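Local structure of translation initiation factor 6 (Methanocaldococcus jannaschii, 1G61) at residues Met3-Tyr8 and Gly206-Gly211; Glu42-Lys47 and Cys199-Ser204. The protein binds the 50S ribosomal subunit and prevents it from joining the 30S subunit to form the 70S initiation complex. One frame throughout, in Å; residues are numbered along the deposited sequence.

Contact 1: Met3-Tyr8 and Gly206-Gly211; sequences MIIRKY and GAVVGG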
ATOM      1  N   MET A   3     -15.051   5.124   9.820  1.00 20.27           N
ATOM      2  CA  MET A   3     -13.952   5.259   8.854  1.00 21.75           C
ATOM      3  C   MET A   3     -13.118   4.004   8.629  1.00 15.22           C
ATOM      4  O   MET A   3     -12.288   3.963   7.722  1.00 15.09           O
ATOM      5  CB  MET A   3     -13.003   6.379   9.319  1.00 29.39           C
ATOM      6  CG  MET A   3     -13.549   7.798   9.231  1.00 26.70           C
ATOM      7  SD  MET A   3     -12.400   8.846  10.198  1.00 33.64           S
ATOM      8  CE  MET A   3     -12.969   7.733  12.365  1.00128.87           C
ATOM      9  N   ILE A   4     -13.304   2.962   9.421  1.00 14.00           N
ATOM     10  CA  ILE A   4     -12.526   1.741   9.286  1.00 12.51           C
ATOM     11  C   ILE A   4     -13.430   0.518   9.320  1.00 11.81           C
ATOM     12  O   ILE A   4     -14.309   0.481  10.200  1.00 15.63           O
ATOM     13  CB  ILE A   4     -11.533   1.606  10.469  1.00 14.93           C
ATOM     14  CG1 ILE A   4     -10.576   2.799  10.608  1.00 17.36           C
ATOM     15  CG2 ILE A   4     -10.768   0.299  10.359  1.00 17.32           C
ATOM     16  CD1 ILE A   4      -9.386   2.512  11.517  1.00 21.83           C
ATOM     17  N   ILE A   5     -13.257  -0.403   8.385  1.00 11.81           N
ATOM     18  CA  ILE A   5     -14.018  -1.650   8.388  1.00 11.64           C
ATOM     19  C   ILE A   5     -13.034  -2.784   8.471  1.00 10.61           C
ATOM     20  O   ILE A   5     -11.889  -2.693   8.017  1.00 10.67           O
ATOM     21  CB  ILE A   5     -14.897  -1.827   7.116  1.00 14.04           C
ATOM     22  CG1 ILE A   5     -14.013  -2.061   5.884  1.00 16.27           C
ATOM     23  CG2 ILE A   5     -15.831  -0.641   6.936  1.00 20.44           C
ATOM     24  CD1 ILE A   5     -14.804  -2.222   4.598  1.00 20.75           C
ATOM     25  N   ARG A   6     -13.504  -3.823   9.116  1.00 11.25           N
ATOM     26  CA  ARG A   6     -12.844  -5.122   9.084  1.00 12.09           C
ATOM     27  C   ARG A   6     -13.321  -5.993   7.959  1.00 12.81           C
ATOM     28  O   ARG A   6     -14.539  -6.125   7.789  1.00 19.77           O
ATOM     29  CB  ARG A   6     -13.262  -5.880  10.347  1.00 16.26           C
ATOM     30  CG  ARG A   6     -12.321  -5.642  11.494  1.00 15.51           C
ATOM     31  CD  ARG A   6     -12.699  -6.603  12.634  1.00 17.33           C
ATOM     32  NE  ARG A   6     -12.024  -6.286  13.879  1.00 20.57           N
ATOM     33  CZ  ARG A   6     -12.465  -5.478  14.848  1.00 19.97           C
ATOM     34  NH1 ARG A   6     -13.621  -4.852  14.752  1.00 25.16           N
ATOM     35  NH2 ARG A   6     -11.724  -5.326  15.925  1.00 25.98           N
ATOM     36  N   LYS A   7     -12.448  -6.628   7.212  1.00 11.54           N
ATOM     37  CA  LYS A   7     -12.864  -7.458   6.109  1.00 11.16           C
ATOM     38  C   LYS A   7     -11.961  -8.671   5.968  1.00  9.68           C
ATOM     39  O   LYS A   7     -10.756  -8.562   6.250  1.00 10.75           O
ATOM     40  CB  LYS A   7     -12.775  -6.742   4.745  1.00 14.25           C
ATOM     41  CG  LYS A   7     -13.799  -5.697   4.460  1.00 17.64           C
ATOM     42  CD  LYS A   7     -15.177  -6.309   4.267  1.00 22.64           C
ATOM     43  CE  LYS A   7     -15.217  -7.043   2.928  1.00 23.85           C
ATOM     44  NZ  LYS A   7     -16.524  -7.750   2.818  1.00 25.48           N
ATOM     45  N   TYR A   8     -12.541  -9.750   5.491  1.00  9.47           N
ATOM     46  CA  TYR A   8     -11.796 -10.809   4.856  1.00 10.08           C
ATOM     47  C   TYR A   8     -12.131 -10.714   3.366  1.00 10.81           C
ATOM     48  O   TYR A   8     -13.252 -10.348   3.005  1.00 12.81           O
ATOM     49  CB  TYR A   8     -12.180 -12.184   5.376  1.00 10.63           C
ATOM     50  CG  TYR A   8     -12.066 -12.377   6.852  1.00 10.52           C
ATOM     51  CD1 TYR A   8     -13.105 -12.057   7.717  1.00 11.51           C
ATOM     52  CD2 TYR A   8     -10.880 -12.876   7.387  1.00 11.06           C
ATOM     53  CE1 TYR A   8     -12.935 -12.254   9.083  1.00 12.47           C
ATOM     54  CE2 TYR A   8     -10.704 -13.076   8.744  1.00 11.37           C
ATOM     55  CZ  TYR A   8     -11.750 -12.751   9.580  1.00 11.31           C
ATOM     56  OH  TYR A   8     -11.624 -12.952  10.938  1.00 13.59           O
ATOM     57  N   GLY A 206     -10.106   6.591   5.111  1.00 10.61           N
ATOM     58  CA  GLY A 206     -10.593   5.388   5.735  1.00 10.40           C
ATOM     59  C   GLY A 206      -9.573   4.273   5.598  1.00  8.26           C
ATOM     60  O   GLY A 206      -8.493   4.454   5.017  1.00  9.40           O
ATOM     61  N   ALA A 207      -9.910   3.119   6.195  1.00  9.54           N
ATOM     62  CA  ALA A 207      -9.025   1.947   6.117  1.00  9.96           C
ATOM     63  C   ALA A 207      -9.864   0.672   6.043  1.00 10.26           C
ATOM     64  O   ALA A 207     -10.989   0.579   6.571  1.00 11.23           O
ATOM     65  CB  ALA A 207      -8.110   1.876   7.321  1.00 10.58           C
ATOM     66  N   VAL A 208      -9.279  -0.334   5.392  1.00  8.87           N
ATOM     67  CA  VAL A 208      -9.797  -1.714   5.407  1.00  9.85           C
ATOM     68  C   VAL A 208      -8.762  -2.517   6.170  1.00  8.65           C
ATOM     69  O   VAL A 208      -7.595  -2.578   5.732  1.00 11.01           O
ATOM     70  CB  VAL A 208     -10.057  -2.264   4.003  1.00 10.19           C
ATOM     71  CG1 VAL A 208     -10.668  -3.664   4.075  1.00 12.57           C
ATOM     72  CG2 VAL A 208     -10.971  -1.326   3.229  1.00 11.26           C
ATOM     73  N   VAL A 209      -9.155  -3.136   7.274  1.00 10.25           N
ATOM     74  CA  VAL A 209      -8.195  -3.882   8.060  1.00  9.89           C
ATOM     75  C   VAL A 209      -8.564  -5.363   8.038  1.00  8.53           C
ATOM     76  O   VAL A 209      -9.777  -5.682   7.993  1.00  9.75           O
ATOM     77  CB  VAL A 209      -8.133  -3.416   9.541  1.00 12.44           C
ATOM     78  CG1 VAL A 209      -9.395  -3.713  10.295  1.00 16.34           C
ATOM     79  CG2 VAL A 209      -6.978  -4.043  10.299  1.00 33.95           C
ATOM     80  N   GLY A 210      -7.559  -6.235   8.106  1.00  8.29           N
ATOM     81  CA  GLY A 210      -7.873  -7.652   8.057  1.00  9.34           C
ATOM     82  C   GLY A 210      -8.842  -8.040   9.178  1.00  9.51           C
ATOM     83  O   GLY A 210      -8.784  -7.526  10.310  1.00 10.49           O
ATOM     84  N   GLY A 211      -9.732  -8.985   8.872  1.00  9.96           N
ATOM     85  CA  GLY A 211     -10.835  -9.404   9.727  1.00 11.39           C
ATOM     86  C   GLY A 211     -10.412  -9.920  11.092  1.00 11.45           C
ATOM     87  O   GLY A 211     -11.213  -9.891  12.062  1.00 12.84           O
TER
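Ile-4 to Lys-7 runs parallel to Ala-207 to Gly-210, the two strand axes turned 33° against each other. Met-3 O receives Ala-207 N at 2.9 Å, and Ala-207 O in turn receives Ile-5 N at 3.1 Å. The same alternation then repeats two residues on: Ile-5 O takes Val-209 N and Val-209 O takes Lys-7 N, and just past the end of strand 207-210 a weak bond runs from Gly-211 N to Lys-7 O. On one face Val-208 divides its methyls between two neighbours, CG1 against CB and CG of Lys-7 (3.8 Å to CG) and CG2 beside Ile-5 CG1. The other face carries Ile-4, Ala-207, Arg-6 and Val-209. Val-209 CG1 sits between its own backbone N and carbonyl carbon (chi1 67°), a setting that lays this methyl alongside Arg-6, whose CG is 3.7 Å from Val-209 CG1. Farther out, Arg-6 NE bonds Thr-213 O. Past the strand ends the Tyr-8 ring lays one face over Gly-211, whose CA is 3.7 Å from the ring centroid in a CH-pi contact, and Tyr-8 OH bonds Asp-212. Pairing an N-terminal strand with one near the C-terminus is consistent with the velcro closure of this alpha-beta barrel. Leu-218 of helix 215-225 covers Ile-4, Arg-6 and Val-209; Val-43 of helix 34-44 covers Ile-5 and Val-208, with Lys-7 NZ bridged to Asp-36 and Glu-39, and strand 200-202 flanks strand 207-210.

Contact 2: Glu42-Lys47 and Cys199-Ser204; sequences EVLETK and CIIANS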
ATOM      1  N   GLU A  42     -16.654   2.437  -0.721  1.00 12.55           N
ATOM      2  CA  GLU A  42     -17.353   3.380   0.142  1.00 13.61           C
ATOM      3  C   GLU A  42     -16.460   3.834   1.262  1.00 12.81           C
ATOM      4  O   GLU A  42     -16.443   4.991   1.653  1.00 16.43           O
ATOM      5  CB  GLU A  42     -18.610   2.695   0.719  1.00 17.69           C
ATOM      6  CG  GLU A  42     -19.471   3.487   1.669  1.00 31.31           C
ATOM      7  CD  GLU A  42     -20.688   2.717   2.174  1.00 42.03           C
ATOM      8  OE1 GLU A  42     -21.741   3.310   2.491  1.00 43.44           O
ATOM      9  OE2 GLU A  42     -20.583   1.464   2.245  1.00 60.63           O
ATOM     10  N   VAL A  43     -15.713   2.913   1.898  1.00 11.21           N
ATOM     11  CA  VAL A  43     -14.931   3.362   3.050  1.00 12.60           C
ATOM     12  C   VAL A  43     -13.689   4.119   2.640  1.00 11.32           C
ATOM     13  O   VAL A  43     -13.291   5.077   3.316  1.00 11.81           O
ATOM     14  CB  VAL A  43     -14.623   2.179   3.971  1.00 13.59           C
ATOM     15  CG1 VAL A  43     -13.606   1.256   3.352  1.00 15.68           C
ATOM     16  CG2 VAL A  43     -14.085   2.664   5.313  1.00 17.05           C
ATOM     17  N   LEU A  44     -13.071   3.757   1.519  1.00 10.60           N
ATOM     18  CA  LEU A  44     -11.876   4.488   1.067  1.00  9.35           C
ATOM     19  C   LEU A  44     -12.223   5.687   0.211  1.00 10.29           C
ATOM     20  O   LEU A  44     -11.352   6.549  -0.029  1.00 10.83           O
ATOM     21  CB  LEU A  44     -10.969   3.522   0.279  1.00  9.93           C
ATOM     22  CG  LEU A  44     -10.467   2.346   1.114  1.00  9.97           C
ATOM     23  CD1 LEU A  44      -9.589   1.502   0.206  1.00  9.98           C
ATOM     24  CD2 LEU A  44      -9.726   2.819   2.367  1.00 12.82           C
ATOM     25  N   GLU A  45     -13.468   5.767  -0.256  1.00 10.93           N
ATOM     26  CA  GLU A  45     -13.972   6.841  -1.158  1.00 11.56           C
ATOM     27  C   GLU A  45     -13.115   6.868  -2.419  1.00 11.23           C
ATOM     28  O   GLU A  45     -12.612   7.904  -2.809  1.00 12.48           O
ATOM     29  CB  GLU A  45     -13.952   8.185  -0.407  1.00 12.15           C
ATOM     30  CG  GLU A  45     -14.821   8.146   0.836  1.00 15.23           C
ATOM     31  CD  GLU A  45     -14.906   9.443   1.599  1.00 18.82           C
ATOM     32  OE1 GLU A  45     -14.822  10.525   0.963  1.00 20.72           O
ATOM     33  OE2 GLU A  45     -15.058   9.338   2.843  1.00 22.07           O
ATOM     34  N   THR A  46     -12.946   5.731  -3.085  1.00 10.37           N
ATOM     35  CA  THR A  46     -12.069   5.615  -4.244  1.00 10.11           C
ATOM     36  C   THR A  46     -12.803   4.974  -5.425  1.00  9.69           C
ATOM     37  O   THR A  46     -13.875   4.386  -5.200  1.00 14.19           O
ATOM     38  CB  THR A  46     -10.863   4.692  -3.947  1.00 10.31           C
ATOM     39  OG1 THR A  46     -11.405   3.498  -3.383  1.00  9.99           O
ATOM     40  CG2 THR A  46      -9.903   5.344  -2.972  1.00 10.83           C
ATOM     41  N   LYS A  47     -12.240   5.043  -6.605  1.00 10.84           N
ATOM     42  CA  LYS A  47     -12.592   4.277  -7.780  1.00 10.54           C
ATOM     43  C   LYS A  47     -11.801   2.961  -7.737  1.00  8.64           C
ATOM     44  O   LYS A  47     -10.578   2.986  -7.573  1.00 10.18           O
ATOM     45  CB  LYS A  47     -12.338   5.057  -9.068  1.00 12.68           C
ATOM     46  CG  LYS A  47     -13.234   6.287  -9.220  1.00 21.05           C
ATOM     47  CD  LYS A  47     -14.641   5.900  -9.670  1.00 29.93           C
ATOM     48  CE  LYS A  47     -15.537   7.119  -9.915  1.00 41.48           C
ATOM     49  NZ  LYS A  47     -16.851   6.709 -10.500  1.00 55.43           N
ATOM     50  N   CYS A 199      -1.639  -6.469   6.091  1.00  7.19           N
ATOM     51  CA  CYS A 199      -2.933  -6.673   6.754  1.00  7.61           C
ATOM     52  C   CYS A 199      -3.929  -5.539   6.558  1.00  7.47           C
ATOM     53  O   CYS A 199      -5.103  -5.690   6.941  1.00  8.32           O
ATOM     54  CB  CYS A 199      -2.718  -6.797   8.284  1.00  8.69           C
ATOM     55  SG  CYS A 199      -1.650  -8.189   8.744  1.00  9.54           S
ATOM     56  N   ILE A 200      -3.510  -4.418   6.012  1.00  7.47           N
ATOM     57  CA  ILE A 200      -4.306  -3.184   6.027  1.00  8.00           C
ATOM     58  C   ILE A 200      -4.064  -2.398   4.740  1.00  7.87           C
ATOM     59  O   ILE A 200      -2.937  -2.309   4.278  1.00  9.68           O
ATOM     60  CB  ILE A 200      -3.850  -2.276   7.170  1.00  9.07           C
ATOM     61  CG1 ILE A 200      -4.030  -2.925   8.562  1.00  9.36           C
ATOM     62  CG2 ILE A 200      -4.552  -0.921   7.106  1.00 10.72           C
ATOM     63  CD1 ILE A 200      -3.316  -2.204   9.668  1.00 10.04           C
ATOM     64  N   ILE A 201      -5.124  -1.846   4.180  1.00  8.12           N
ATOM     65  CA  ILE A 201      -4.955  -0.768   3.191  1.00  7.63           C
ATOM     66  C   ILE A 201      -5.671   0.461   3.745  1.00  7.08           C
ATOM     67  O   ILE A 201      -6.719   0.379   4.404  1.00  8.76           O
ATOM     68  CB  ILE A 201      -5.460  -1.158   1.793  1.00  8.76           C
ATOM     69  CG1 ILE A 201      -6.964  -1.463   1.790  1.00  9.60           C
ATOM     70  CG2 ILE A 201      -4.663  -2.328   1.223  1.00  9.25           C
ATOM     71  CD1 ILE A 201      -7.559  -1.720   0.421  1.00 13.63           C
ATOM     72  N   ALA A 202      -5.110   1.622   3.521  1.00  7.58           N
ATOM     73  CA  ALA A 202      -5.665   2.842   4.078  1.00  7.46           C
ATOM     74  C   ALA A 202      -5.285   4.073   3.237  1.00  6.92           C
ATOM     75  O   ALA A 202      -4.252   4.088   2.565  1.00  7.63           O
ATOM     76  CB  ALA A 202      -5.102   3.065   5.483  1.00  8.84           C
ATOM     77  N   ASN A 203      -6.118   5.077   3.355  1.00  7.65           N
ATOM     78  CA  ASN A 203      -5.782   6.412   2.860  1.00  8.08           C
ATOM     79  C   ASN A 203      -6.222   7.414   3.936  1.00  8.28           C
ATOM     80  O   ASN A 203      -6.506   7.031   5.071  1.00  8.90           O
ATOM     81  CB  ASN A 203      -6.335   6.678   1.454  1.00  7.61           C
ATOM     82  CG  ASN A 203      -7.835   6.636   1.405  1.00  7.36           C
ATOM     83  OD1 ASN A 203      -8.506   6.820   2.439  1.00  8.20           O
ATOM     84  ND2 ASN A 203      -8.436   6.418   0.217  1.00  8.03           N
ATOM     85  N   SER A 204      -6.236   8.715   3.595  1.00  9.16           N
ATOM     86  CA  SER A 204      -6.567   9.722   4.609  1.00  8.75           C
ATOM     87  C   SER A 204      -8.039   9.677   4.999  1.00 10.44           C
ATOM     88  O   SER A 204      -8.405  10.352   5.985  1.00 11.50           O
ATOM     89  CB  SER A 204      -6.199  11.130   4.101  1.00  9.32           C
ATOM     90  OG  SER A 204      -7.134  11.510   3.090  1.00 12.87           O
TER
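A side-chain amide meets the carbonyl end of a helix here: Asn-203, just beyond strand 200-202, reaches the last turn of helix 34-44 at Leu-44, in the buried interior between helix and sheet. Asn-203 ND2 gives Leu-44 O a hydrogen bond of 2.9 Å that is almost straight, 174° at the hydrogen. The oxygen lies within 4° of the amide plane, and the donor arrives in the carbonyl plane, on a lone pair. Placing CG between the backbone N and carbonyl carbon (chi1 63°) sends the amide out to the helix end, where Glu-45 leaves helical geometry with positive phi. Leu-44 CB and Thr-46 CG2 flank ND2, the latter at 3.7 Å, and Thr-46 OG1 is hydrogen-bonded to Thr-26 OG1. Leu-44 CD1 touches Ile-201 CD1, methyl to methyl at 3.8 Å, where the two side chains cross at about a right angle. Asn-203 ND2 also donates to Thr-22 O, while OD1 accepts Lys-205 N, as in an Asx turn, and Gly-206 N. Four bonds thus fix which way round the amide lies. A leucine here would probably leave Leu-44 O and Thr-22 O without this donor and the N-H groups of Lys-205 and Gly-206 without this acceptor, freeing the turn after the strand to shift. The amide NH2 faces a helix end whose dipole would be expected to favour a donor.

Overall arrangement
Contact 2 is nested within the loop that contact 1 closes, and the two centres lie about 8 Å apart on the same side of the chain's centre. They share one sheet, in which strand 207-210 is the middle member, parallel to 4-7 and antiparallel to 200-202. Probable hydrogen bonds of 2.8 Å from Val-208 N to Ile-201 O and from Gly-210 N to Cys-199 O tie the second segments together. Helix 34-44 provides the other link: Val-43 CG2 approaches Met-3 O, and Leu-44 CD2 lies 3.3 Å from Gly-206 O. The helix end that takes part in contact 2 therefore also packs on the Met-3 and Gly-206 end of contact 1, joining the velcro closure to the buried interior of the fold.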